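Local coordinates for protein 4-amino-4-deoxy-L-arabinose transferase or related glycosyltransferases of PMT family (Cupriavidus metallidurans, PDB 5EZM) that probably transfers 4-amino-4-deoxy-L-arabinose to lipid A, as an integral membrane glycosyltransferase of the GT-C fold that binds zinc, at residues A[87-95]-A[200-208]; A[213-224]-A[326-337]. One frame throughout, in Å; residues are numbered along the deposited sequence.

Interaction 1 of 2, residues A[87-95]-A[200-208]; sequences EKPPFHMWV and GVAILTKGL. With PC (phosphocholine), chain B; MPG ([(Z)-octadec-9-enyl] (2R)-2,3-bis(oxidanyl)propanoate), chain C.
F91 and P89 pack onto the C-terminal part of helix 185-206 in a buried contact, where the start of helix 91-103 runs almost perpendicular (94°) to its partner. One direct backbone hydrogen bond joins them: F91 N donates to L204 O at 2.9 Å, tilted 24° from the carbonyl plane. P89 sits against the same region, its CB 3.2 Å from L204 O and its CG against G207 N. A water joins the two backbones too, donating to P89 O and T205 O and accepting from H92 N. F91 turns its ring over V201, CG anti to the backbone N (chi1 175°), and V201 CG1 lies 3.5 Å from the ring centroid, a CH-pi contact over the face. V95 CG2 covers the opposite face, offset toward the rim. Replacing F91 by an alanine would probably deprive V201 CG1 of its aromatic partner and open a gap between V201 and V95. K88 and K206 run side by side, K206 NZ being paired with D161 in a salt bridge. L208 N donates to phosphocholine O1, and E87, with H268 and H270, binds zinc: both segments thus lead into the metal and phosphocholine site of this GT-C enzyme.

Interaction 2 of 2, residues A[213-224]-A[326-337]; sequences LPGLVLVVYTLV and MAGIWAIAIFVF. With DSL (mono-trans, octa-cis decaprenyl-phosphate), chain D; MPG ([(Z)-octadec-9-enyl] (2R)-2,3-bis(oxidanyl)propanoate), chain Z.
V217 and I329 interlock in knobs-into-holes packing between two helices predicted to span the membrane, 209-224 and 323-339, whose segments cross at 121° with their axes 9.1 Å apart. V217 is the knob from the first helix and sits among I329, W330, A333 and I334. Its two methyls divide the work: CG1, anti to the backbone N (chi1 175°), reaches W330 CA at 3.5 Å, while CG2 rests against A333 CB and I334 CG1. I329 answers from the other side, seated among V217, V220, Y221 and V224. Its CG2 branch meets V220 CG1 at 3.6 Å, and CD1 extends to Y221 CA and on toward V224 CG2.

Toward the other end, L213 crosses I334 at about a right angle, and its CD2 also touches F337 CD2 at 3.5 Å. The side-chain packing is apolar; the polar ends of the two large aromatics are satisfied outside it, Y221 OH by R322 N and W330 NE1 by P351 O.

The decaprenyl phosphate chain lies along one flank, its C21 in the plane of the W330 ring at the edge and 3.6 Å from V217 CG1. M326 bends at chi2 and chi3 to bring its sulfur to the same lipid atom, and this fold of the chain carries its methyl over Y221: M326 CE stands 3.5 Å from the Y221 ring centroid, 10° off the normal.

In the fold
Helices 185-206 and 209-224 follow each other in the chain, and this tandem ties the two contacts together: interaction 1 packs against the C-terminal part of the first helix, interaction 2 packs the second against helix 323-339. Their centres are 22 Å apart, with nearest atoms about 5 Å apart and not touching. The short connection carries G207 and L208, which line the phosphocholine pocket. Interaction 1 reaches the zinc itself through E87, with the side chain of K88 about 8 Å from the metal, whereas interaction 2 helps to wall the decaprenyl phosphate pocket. Helix 160-178 touches side chains of both contacts, meeting V201 through V167 and W330 through M168 and L172.

Interaction 1 of 2, residues A[87-95]-A[200-208]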
loop_
_atom_site.group_PDB
_atom_site.type_symbol
_atom_site.label_atom_id
_atom_site.label_comp_id
_atom_site.label_asym_id
_atom_site.label_seq_id
_atom_site.Cartn_x
_atom_site.Cartn_y
_atom_site.Cartn_z
ATOM N N GLU A 87 -11.314 8.615 9.113
ATOM C CA GLU A 87 -11.171 8.690 7.665
ATOM C C GLU A 87 -11.005 7.321 7.009
ATOM O O GLU A 87 -11.089 7.235 5.780
ATOM C CB GLU A 87 -9.987 9.607 7.282
ATOM C CG GLU A 87 -9.918 10.941 8.057
ATOM C CD GLU A 87 -10.118 12.214 7.202
ATOM O OE1 GLU A 87 -10.305 12.133 5.970
ATOM O OE2 GLU A 87 -10.086 13.326 7.775
ATOM N N LYS A 88 -10.794 6.254 7.782
ATOM C CA LYS A 88 -10.575 4.916 7.240
ATOM C C LYS A 88 -11.204 3.860 8.137
ATOM O O LYS A 88 -11.318 4.057 9.353
ATOM C CB LYS A 88 -9.077 4.590 7.084
ATOM C CG LYS A 88 -8.285 5.551 6.217
ATOM C CD LYS A 88 -8.678 5.466 4.755
ATOM C CE LYS A 88 -7.961 6.545 3.958
ATOM N NZ LYS A 88 -8.334 6.544 2.520
ATOM N N PRO A 89 -11.617 2.729 7.565
ATOM C CA PRO A 89 -12.093 1.590 8.374
ATOM C C PRO A 89 -10.922 0.817 8.959
ATOM O O PRO A 89 -9.772 1.028 8.548
ATOM C CB PRO A 89 -12.881 0.744 7.356
ATOM C CG PRO A 89 -13.087 1.628 6.172
ATOM C CD PRO A 89 -11.906 2.539 6.136
ATOM N N PRO A 90 -11.163 -0.094 9.905
ATOM C CA PRO A 90 -10.080 -0.567 10.787
ATOM C C PRO A 90 -9.413 -1.901 10.461
ATOM O O PRO A 90 -8.513 -2.287 11.215
ATOM C CB PRO A 90 -10.813 -0.681 12.126
ATOM C CG PRO A 90 -12.153 -1.193 11.731
ATOM C CD PRO A 90 -12.480 -0.543 10.400
ATOM N N PHE A 91 -9.798 -2.618 9.402
ATOM C CA PHE A 91 -9.294 -3.982 9.231
ATOM C C PHE A 91 -7.773 -4.011 9.106
ATOM O O PHE A 91 -7.101 -4.846 9.727
ATOM C CB PHE A 91 -9.939 -4.651 8.019
ATOM C CG PHE A 91 -9.370 -6.011 7.713
ATOM C CD1 PHE A 91 -9.619 -7.085 8.553
ATOM C CD2 PHE A 91 -8.579 -6.213 6.594
ATOM C CE1 PHE A 91 -9.092 -8.338 8.281
ATOM C CE2 PHE A 91 -8.052 -7.463 6.319
ATOM C CZ PHE A 91 -8.311 -8.527 7.163
ATOM N N HIS A 92 -7.210 -3.109 8.299
ATOM C CA HIS A 92 -5.757 -3.013 8.197
ATOM C C HIS A 92 -5.127 -2.840 9.573
ATOM O O HIS A 92 -4.118 -3.484 9.896
ATOM C CB HIS A 92 -5.377 -1.852 7.275
ATOM C CG HIS A 92 -3.901 -1.650 7.122
ATOM N ND1 HIS A 92 -3.204 -2.075 6.011
ATOM C CD2 HIS A 92 -2.991 -1.060 7.934
ATOM C CE1 HIS A 92 -1.928 -1.759 6.147
ATOM N NE2 HIS A 92 -1.771 -1.143 7.306
ATOM N N MET A 93 -5.731 -1.995 10.411
ATOM C CA MET A 93 -5.200 -1.786 11.753
ATOM C C MET A 93 -5.362 -3.032 12.612
ATOM O O MET A 93 -4.466 -3.367 13.391
ATOM C CB MET A 93 -5.875 -0.580 12.406
ATOM C CG MET A 93 -5.311 0.751 11.928
ATOM S SD MET A 93 -5.749 1.154 10.222
ATOM C CE MET A 93 -7.377 1.866 10.452
ATOM N N TRP A 94 -6.494 -3.732 12.487
ATOM C CA TRP A 94 -6.671 -4.988 13.208
ATOM C C TRP A 94 -5.543 -5.962 12.888
ATOM O O TRP A 94 -4.923 -6.539 13.795
ATOM C CB TRP A 94 -8.024 -5.606 12.858
ATOM C CG TRP A 94 -9.191 -4.861 13.402
ATOM C CD1 TRP A 94 -9.169 -3.870 14.343
ATOM C CD2 TRP A 94 -10.565 -5.042 13.041
ATOM N NE1 TRP A 94 -10.448 -3.424 14.592
ATOM C CE2 TRP A 94 -11.323 -4.127 13.805
ATOM C CE3 TRP A 94 -11.230 -5.891 12.147
ATOM C CZ2 TRP A 94 -12.709 -4.036 13.700
ATOM C CZ3 TRP A 94 -12.612 -5.797 12.045
ATOM C CH2 TRP A 94 -13.334 -4.876 12.817
ATOM N N VAL A 95 -5.254 -6.144 11.597
ATOM C CA VAL A 95 -4.198 -7.071 11.198
ATOM C C VAL A 95 -2.855 -6.611 11.749
ATOM O O VAL A 95 -2.108 -7.396 12.349
ATOM C CB VAL A 95 -4.159 -7.218 9.667
ATOM C CG1 VAL A 95 -3.025 -8.145 9.258
ATOM C CG2 VAL A 95 -5.495 -7.740 9.152
ATOM N N GLY A 200 -17.027 -8.091 2.245
ATOM C CA GLY A 200 -17.204 -7.543 3.580
ATOM C C GLY A 200 -15.899 -7.068 4.189
ATOM O O GLY A 200 -15.809 -5.951 4.712
ATOM N N VAL A 201 -14.865 -7.912 4.126
ATOM C CA VAL A 201 -13.553 -7.514 4.631
ATOM C C VAL A 201 -13.068 -6.257 3.917
ATOM O O VAL A 201 -12.492 -5.354 4.537
ATOM C CB VAL A 201 -12.549 -8.672 4.483
ATOM C CG1 VAL A 201 -11.178 -8.251 4.993
ATOM C CG2 VAL A 201 -13.044 -9.909 5.218
ATOM N N ALA A 202 -13.307 -6.173 2.605
ATOM C CA ALA A 202 -12.881 -4.999 1.849
ATOM C C ALA A 202 -13.594 -3.745 2.336
ATOM O O ALA A 202 -12.980 -2.676 2.453
ATOM C CB ALA A 202 -13.128 -5.215 0.355
ATOM N N ILE A 203 -14.894 -3.854 2.623
ATOM C CA ILE A 203 -15.622 -2.715 3.175
ATOM C C ILE A 203 -15.032 -2.316 4.519
ATOM O O ILE A 203 -14.860 -1.126 4.812
ATOM C CB ILE A 203 -17.126 -3.036 3.283
ATOM C CG1 ILE A 203 -17.719 -3.279 1.891
ATOM C CG2 ILE A 203 -17.860 -1.910 3.997
ATOM C CD1 ILE A 203 -19.203 -3.601 1.899
ATOM N N LEU A 204 -14.690 -3.306 5.351
ATOM C CA LEU A 204 -14.004 -3.025 6.607
ATOM C C LEU A 204 -12.566 -2.574 6.408
ATOM O O LEU A 204 -11.895 -2.258 7.395
ATOM C CB LEU A 204 -14.032 -4.256 7.513
ATOM C CG LEU A 204 -15.389 -4.603 8.123
ATOM C CD1 LEU A 204 -15.303 -5.886 8.935
ATOM C CD2 LEU A 204 -15.886 -3.454 8.981
ATOM N N THR A 205 -12.073 -2.543 5.173
ATOM C CA THR A 205 -10.724 -2.075 4.884
ATOM C C THR A 205 -10.701 -0.639 4.372
ATOM O O THR A 205 -9.892 0.169 4.836
ATOM C CB THR A 205 -10.052 -3.003 3.866
ATOM O OG1 THR A 205 -9.842 -4.290 4.461
ATOM C CG2 THR A 205 -8.716 -2.428 3.414
ATOM N N LYS A 206 -11.586 -0.293 3.424
ATOM C CA LYS A 206 -11.568 1.059 2.876
ATOM C C LYS A 206 -12.955 1.544 2.462
ATOM O O LYS A 206 -13.070 2.393 1.572
ATOM C CB LYS A 206 -10.610 1.144 1.687
ATOM C CG LYS A 206 -9.939 2.496 1.530
ATOM C CD LYS A 206 -9.016 2.508 0.328
ATOM C CE LYS A 206 -8.471 3.898 0.062
ATOM N NZ LYS A 206 -7.745 3.933 -1.234
ATOM N N GLY A 207 -14.010 1.027 3.081
ATOM C CA GLY A 207 -15.339 1.561 2.855
ATOM C C GLY A 207 -16.058 0.931 1.677
ATOM O O GLY A 207 -15.721 -0.156 1.198
ATOM N N LEU A 208 -17.071 1.661 1.190
ATOM C CA LEU A 208 -18.020 1.121 0.216
ATOM C C LEU A 208 -17.365 0.707 -1.094
ATOM O O LEU A 208 -17.983 -0.028 -1.871
ATOM C CB LEU A 208 -19.118 2.144 -0.071
ATOM C CG LEU A 208 -20.024 2.532 1.098
ATOM C CD1 LEU A 208 -21.042 3.576 0.661
ATOM C CD2 LEU A 208 -20.717 1.305 1.672
HETATM P P1 PC B . -17.104 6.150 1.476
HETATM O O1 PC B . -16.637 4.745 1.787
HETATM O O3 PC B . -18.610 6.194 1.585
HETATM O O4 PC B . -16.702 6.523 0.067
HETATM O O2 PC B . -16.438 7.227 2.543
HETATM C C1 PC B . -15.406 8.077 2.118
HETATM C C2 PC B . -15.310 9.319 3.025
HETATM N N1 PC B . -14.080 9.317 3.805
HETATM C C3 PC B . -14.081 10.445 4.716
HETATM C C4 PC B . -13.979 8.096 4.581
HETATM C C5 PC B . -12.936 9.433 2.918
HETATM C C2 MPG C . -18.825 4.805 -3.123
HETATM C C3 MPG C . -17.631 5.178 -3.995
HETATM C C4 MPG C . -16.472 5.728 -3.176
HETATM C C5 MPG C . -15.177 5.873 -3.992
HETATM C C6 MPG C . -13.971 6.204 -3.100
HETATM C C7 MPG C . -12.658 5.609 -3.642
HETATM C C8 MPG C . -11.606 5.403 -2.525
HETATM C C9 MPG C . -10.666 4.201 -2.800
HETATM C C1 MPG C . -20.083 4.505 -3.942
HETATM O O HOH W 1 -8.322 -0.690 6.869
#

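Interaction 2 of 2, residues A[213-224]-A[326-337]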
loop_
_atom_site.group_PDB
_atom_site.type_symbol
_atom_site.label_atom_id
_atom_site.label_comp_id
_atom_site.label_asym_id
_atom_site.label_seq_id
_atom_site.Cartn_x
_atom_site.Cartn_y
_atom_site.Cartn_z
ATOM N N LEU A 213 -17.086 -1.116 -6.541
ATOM C CA LEU A 213 -16.314 -1.546 -7.705
ATOM C C LEU A 213 -16.704 -2.934 -8.196
ATOM O O LEU A 213 -16.897 -3.095 -9.414
ATOM C CB LEU A 213 -14.818 -1.461 -7.394
ATOM C CG LEU A 213 -14.234 -0.058 -7.500
ATOM C CD1 LEU A 213 -12.746 -0.075 -7.193
ATOM C CD2 LEU A 213 -14.494 0.488 -8.889
ATOM N N PRO A 214 -16.830 -3.965 -7.347
ATOM C CA PRO A 214 -17.302 -5.259 -7.873
ATOM C C PRO A 214 -18.638 -5.155 -8.584
ATOM O O PRO A 214 -18.743 -5.539 -9.758
ATOM C CB PRO A 214 -17.379 -6.135 -6.615
ATOM C CG PRO A 214 -16.379 -5.552 -5.703
ATOM C CD PRO A 214 -16.464 -4.071 -5.923
ATOM N N GLY A 215 -19.658 -4.616 -7.909
ATOM C CA GLY A 215 -20.964 -4.472 -8.535
ATOM C C GLY A 215 -20.894 -3.764 -9.871
ATOM O O GLY A 215 -21.474 -4.218 -10.861
ATOM N N LEU A 216 -20.167 -2.645 -9.919
ATOM C CA LEU A 216 -19.881 -1.987 -11.189
ATOM C C LEU A 216 -19.328 -2.987 -12.199
ATOM O O LEU A 216 -19.950 -3.260 -13.234
ATOM C CB LEU A 216 -18.898 -0.835 -10.968
ATOM C CG LEU A 216 -18.337 -0.156 -12.219
ATOM C CD1 LEU A 216 -19.435 0.567 -12.988
ATOM C CD2 LEU A 216 -17.203 0.794 -11.857
ATOM N N VAL A 217 -18.173 -3.583 -11.879
ATOM C CA VAL A 217 -17.580 -4.598 -12.748
ATOM C C VAL A 217 -18.585 -5.695 -13.061
ATOM O O VAL A 217 -18.571 -6.275 -14.155
ATOM C CB VAL A 217 -16.299 -5.166 -12.101
ATOM C CG1 VAL A 217 -15.734 -6.300 -12.938
ATOM C CG2 VAL A 217 -15.267 -4.066 -11.929
ATOM N N LEU A 218 -19.494 -5.979 -12.129
ATOM C CA LEU A 218 -20.520 -6.975 -12.397
ATOM C C LEU A 218 -21.484 -6.484 -13.470
ATOM O O LEU A 218 -21.650 -7.132 -14.512
ATOM C CB LEU A 218 -21.263 -7.327 -11.109
ATOM C CG LEU A 218 -22.316 -8.430 -11.228
ATOM C CD1 LEU A 218 -21.759 -9.627 -11.983
ATOM C CD2 LEU A 218 -22.793 -8.843 -9.847
ATOM N N VAL A 219 -22.107 -5.319 -13.252
ATOM C CA VAL A 219 -23.164 -4.887 -14.167
ATOM C C VAL A 219 -22.597 -4.672 -15.562
ATOM O O VAL A 219 -23.170 -5.136 -16.557
ATOM C CB VAL A 219 -23.891 -3.634 -13.633
ATOM C CG1 VAL A 219 -24.686 -3.975 -12.381
ATOM C CG2 VAL A 219 -22.928 -2.496 -13.350
ATOM N N VAL A 220 -21.435 -4.014 -15.653
ATOM C CA VAL A 220 -20.757 -3.850 -16.937
ATOM C C VAL A 220 -20.616 -5.199 -17.627
ATOM O O VAL A 220 -20.946 -5.352 -18.811
ATOM C CB VAL A 220 -19.390 -3.172 -16.742
ATOM C CG1 VAL A 220 -18.672 -3.039 -18.075
ATOM C CG2 VAL A 220 -19.562 -1.810 -16.089
ATOM N N TYR A 221 -20.159 -6.209 -16.880
ATOM C CA TYR A 221 -20.049 -7.551 -17.441
ATOM C C TYR A 221 -21.379 -8.000 -18.029
ATOM O O TYR A 221 -21.458 -8.366 -19.208
ATOM C CB TYR A 221 -19.566 -8.535 -16.374
ATOM C CG TYR A 221 -19.432 -9.955 -16.879
ATOM C CD1 TYR A 221 -18.297 -10.363 -17.566
ATOM C CD2 TYR A 221 -20.443 -10.886 -16.671
ATOM C CE1 TYR A 221 -18.172 -11.659 -18.033
ATOM C CE2 TYR A 221 -20.326 -12.183 -17.132
ATOM C CZ TYR A 221 -19.192 -12.565 -17.814
ATOM O OH TYR A 221 -19.072 -13.857 -18.278
ATOM N N THR A 222 -22.451 -7.926 -17.236
ATOM C CA THR A 222 -23.742 -8.401 -17.717
ATOM C C THR A 222 -24.295 -7.549 -18.849
ATOM O O THR A 222 -25.274 -7.956 -19.482
ATOM C CB THR A 222 -24.754 -8.460 -16.571
ATOM O OG1 THR A 222 -25.142 -7.131 -16.201
ATOM C CG2 THR A 222 -24.146 -9.163 -15.367
ATOM N N LEU A 223 -23.698 -6.387 -19.122
ATOM C CA LEU A 223 -24.098 -5.603 -20.280
ATOM C C LEU A 223 -23.319 -5.986 -21.528
ATOM O O LEU A 223 -23.837 -5.842 -22.642
ATOM C CB LEU A 223 -23.920 -4.108 -20.001
ATOM C CG LEU A 223 -24.768 -3.542 -18.862
ATOM C CD1 LEU A 223 -24.589 -2.035 -18.749
ATOM C CD2 LEU A 223 -26.234 -3.903 -19.050
ATOM N N VAL A 224 -22.094 -6.483 -21.364
ATOM C CA VAL A 224 -21.282 -6.846 -22.520
ATOM C C VAL A 224 -21.621 -8.254 -22.993
ATOM O O VAL A 224 -21.717 -8.510 -24.199
ATOM C CB VAL A 224 -19.788 -6.698 -22.183
ATOM C CG1 VAL A 224 -18.928 -7.058 -23.385
ATOM C CG2 VAL A 224 -19.489 -5.281 -21.714
ATOM N N MET A 326 -14.004 -11.341 -17.642
ATOM C CA MET A 326 -14.313 -10.793 -16.326
ATOM C C MET A 326 -13.113 -10.060 -15.738
ATOM O O MET A 326 -13.265 -8.989 -15.137
ATOM C CB MET A 326 -14.774 -11.904 -15.384
ATOM C CG MET A 326 -15.078 -11.428 -13.973
ATOM S SD MET A 326 -16.558 -10.400 -13.897
ATOM C CE MET A 326 -17.834 -11.611 -14.238
ATOM N N ALA A 327 -11.912 -10.621 -15.898
ATOM C CA ALA A 327 -10.716 -9.935 -15.418
ATOM C C ALA A 327 -10.477 -8.642 -16.188
ATOM O O ALA A 327 -10.109 -7.618 -15.598
ATOM C CB ALA A 327 -9.503 -10.858 -15.526
ATOM N N GLY A 328 -10.687 -8.669 -17.505
ATOM C CA GLY A 328 -10.487 -7.470 -18.299
ATOM C C GLY A 328 -11.469 -6.367 -17.956
ATOM O O GLY A 328 -11.094 -5.195 -17.874
ATOM N N ILE A 329 -12.740 -6.723 -17.753
ATOM C CA ILE A 329 -13.722 -5.728 -17.332
ATOM C C ILE A 329 -13.412 -5.240 -15.923
ATOM O O ILE A 329 -13.670 -4.078 -15.588
ATOM C CB ILE A 329 -15.143 -6.308 -17.446
ATOM C CG1 ILE A 329 -15.484 -6.570 -18.914
ATOM C CG2 ILE A 329 -16.166 -5.370 -16.826
ATOM C CD1 ILE A 329 -16.860 -7.154 -19.133
ATOM N N TRP A 330 -12.849 -6.107 -15.079
ATOM C CA TRP A 330 -12.359 -5.680 -13.774
ATOM C C TRP A 330 -11.333 -4.560 -13.921
ATOM O O TRP A 330 -11.542 -3.434 -13.449
ATOM C CB TRP A 330 -11.765 -6.888 -13.044
ATOM C CG TRP A 330 -11.274 -6.636 -11.656
ATOM C CD1 TRP A 330 -10.054 -6.146 -11.292
ATOM C CD2 TRP A 330 -11.982 -6.896 -10.440
ATOM N NE1 TRP A 330 -9.964 -6.073 -9.922
ATOM C CE2 TRP A 330 -11.136 -6.527 -9.377
ATOM C CE3 TRP A 330 -13.254 -7.395 -10.146
ATOM C CZ2 TRP A 330 -11.521 -6.642 -8.046
ATOM C CZ3 TRP A 330 -13.630 -7.507 -8.824
ATOM C CH2 TRP A 330 -12.769 -7.133 -7.791
ATOM N N ALA A 331 -10.234 -4.848 -14.622
ATOM C CA ALA A 331 -9.150 -3.878 -14.756
ATOM C C ALA A 331 -9.620 -2.600 -15.446
ATOM O O ALA A 331 -9.354 -1.490 -14.969
ATOM C CB ALA A 331 -7.984 -4.505 -15.518
ATOM N N ILE A 332 -10.323 -2.737 -16.572
ATOM C CA ILE A 332 -10.715 -1.564 -17.351
ATOM C C ILE A 332 -11.738 -0.731 -16.586
ATOM O O ILE A 332 -11.614 0.496 -16.490
ATOM C CB ILE A 332 -11.252 -1.986 -18.729
ATOM C CG1 ILE A 332 -10.160 -2.686 -19.541
ATOM C CG2 ILE A 332 -11.779 -0.775 -19.487
ATOM C CD1 ILE A 332 -10.671 -3.354 -20.806
ATOM N N ALA A 333 -12.761 -1.384 -16.033
ATOM C CA ALA A 333 -13.814 -0.658 -15.330
ATOM C C ALA A 333 -13.262 0.077 -14.114
ATOM O O ALA A 333 -13.573 1.253 -13.893
ATOM C CB ALA A 333 -14.929 -1.617 -14.919
ATOM N N ILE A 334 -12.439 -0.598 -13.309
ATOM C CA ILE A 334 -11.872 0.070 -12.141
ATOM C C ILE A 334 -10.941 1.201 -12.572
ATOM O O ILE A 334 -10.932 2.287 -11.969
ATOM C CB ILE A 334 -11.162 -0.956 -11.241
ATOM C CG1 ILE A 334 -12.193 -1.906 -10.628
ATOM C CG2 ILE A 334 -10.375 -0.262 -10.149
ATOM C CD1 ILE A 334 -11.589 -3.015 -9.806
ATOM N N PHE A 335 -10.171 0.977 -13.641
ATOM C CA PHE A 335 -9.270 2.008 -14.146
ATOM C C PHE A 335 -10.034 3.262 -14.548
ATOM O O PHE A 335 -9.673 4.374 -14.147
ATOM C CB PHE A 335 -8.465 1.470 -15.330
ATOM C CG PHE A 335 -7.505 2.470 -15.915
ATOM C CD1 PHE A 335 -6.223 2.594 -15.409
ATOM C CD2 PHE A 335 -7.883 3.278 -16.975
ATOM C CE1 PHE A 335 -5.336 3.513 -15.946
ATOM C CE2 PHE A 335 -7.003 4.198 -17.513
ATOM C CZ PHE A 335 -5.729 4.318 -17.001
ATOM N N VAL A 336 -11.095 3.109 -15.346
ATOM C CA VAL A 336 -11.836 4.289 -15.776
ATOM C C VAL A 336 -12.624 4.884 -14.618
ATOM O O VAL A 336 -12.918 6.085 -14.616
ATOM C CB VAL A 336 -12.754 3.962 -16.971
ATOM C CG1 VAL A 336 -11.954 3.333 -18.095
ATOM C CG2 VAL A 336 -13.903 3.068 -16.544
ATOM N N PHE A 337 -12.974 4.072 -13.616
ATOM C CA PHE A 337 -13.668 4.613 -12.453
ATOM C C PHE A 337 -12.773 5.579 -11.692
ATOM O O PHE A 337 -13.176 6.710 -11.391
ATOM C CB PHE A 337 -14.140 3.489 -11.532
ATOM C CG PHE A 337 -14.635 3.977 -10.198
ATOM C CD1 PHE A 337 -15.908 4.505 -10.067
ATOM C CD2 PHE A 337 -13.821 3.920 -9.076
ATOM C CE1 PHE A 337 -16.366 4.960 -8.843
ATOM C CE2 PHE A 337 -14.272 4.374 -7.848
ATOM C CZ PHE A 337 -15.546 4.894 -7.732
HETATM C C21 DSL D . -16.633 -8.914 -10.700
HETATM C C22 DSL D . -16.959 -9.546 -9.358
HETATM C C23 DSL D . -15.861 -10.232 -8.556
HETATM C C24 DSL D . -18.214 -9.495 -8.885
HETATM C C25 DSL D . -18.558 -10.134 -7.515
HETATM C C26 DSL D . -19.446 -9.134 -6.724
HETATM C C27 DSL D . -20.794 -9.825 -6.325
HETATM C C28 DSL D . -20.858 -11.365 -6.181
HETATM C C29 DSL D . -21.894 -9.077 -6.107
HETATM C C30 DSL D . -21.826 -7.534 -6.249
HETATM C C31 DSL D . -23.230 -6.970 -6.648
HETATM C C32 DSL D . -23.646 -5.822 -5.660
HETATM C C33 DSL D . -24.241 -6.166 -4.282
HETATM C C34 DSL D . -23.493 -4.527 -6.026
HETATM C C2 MPG Z . -17.204 2.327 -17.969
HETATM C C3 MPG Z . -16.669 0.906 -18.095
HETATM C C4 MPG Z . -16.228 0.583 -19.516
HETATM C C5 MPG Z . -15.948 -0.917 -19.714
HETATM C C6 MPG Z . -15.482 -1.266 -21.139
HETATM C C7 MPG Z . -15.287 -2.784 -21.313
HETATM C C8 MPG Z . -14.893 -3.192 -22.752
HETATM C C9 MPG Z . -15.073 -4.713 -22.992
HETATM C C10 MPG Z . -14.615 -5.162 -24.408
HETATM C C11 MPG Z . -15.145 -6.563 -24.789
HETATM C C12 MPG Z . -14.240 -7.280 -25.851
HETATM C C1 MPG Z . -17.626 2.673 -16.538
#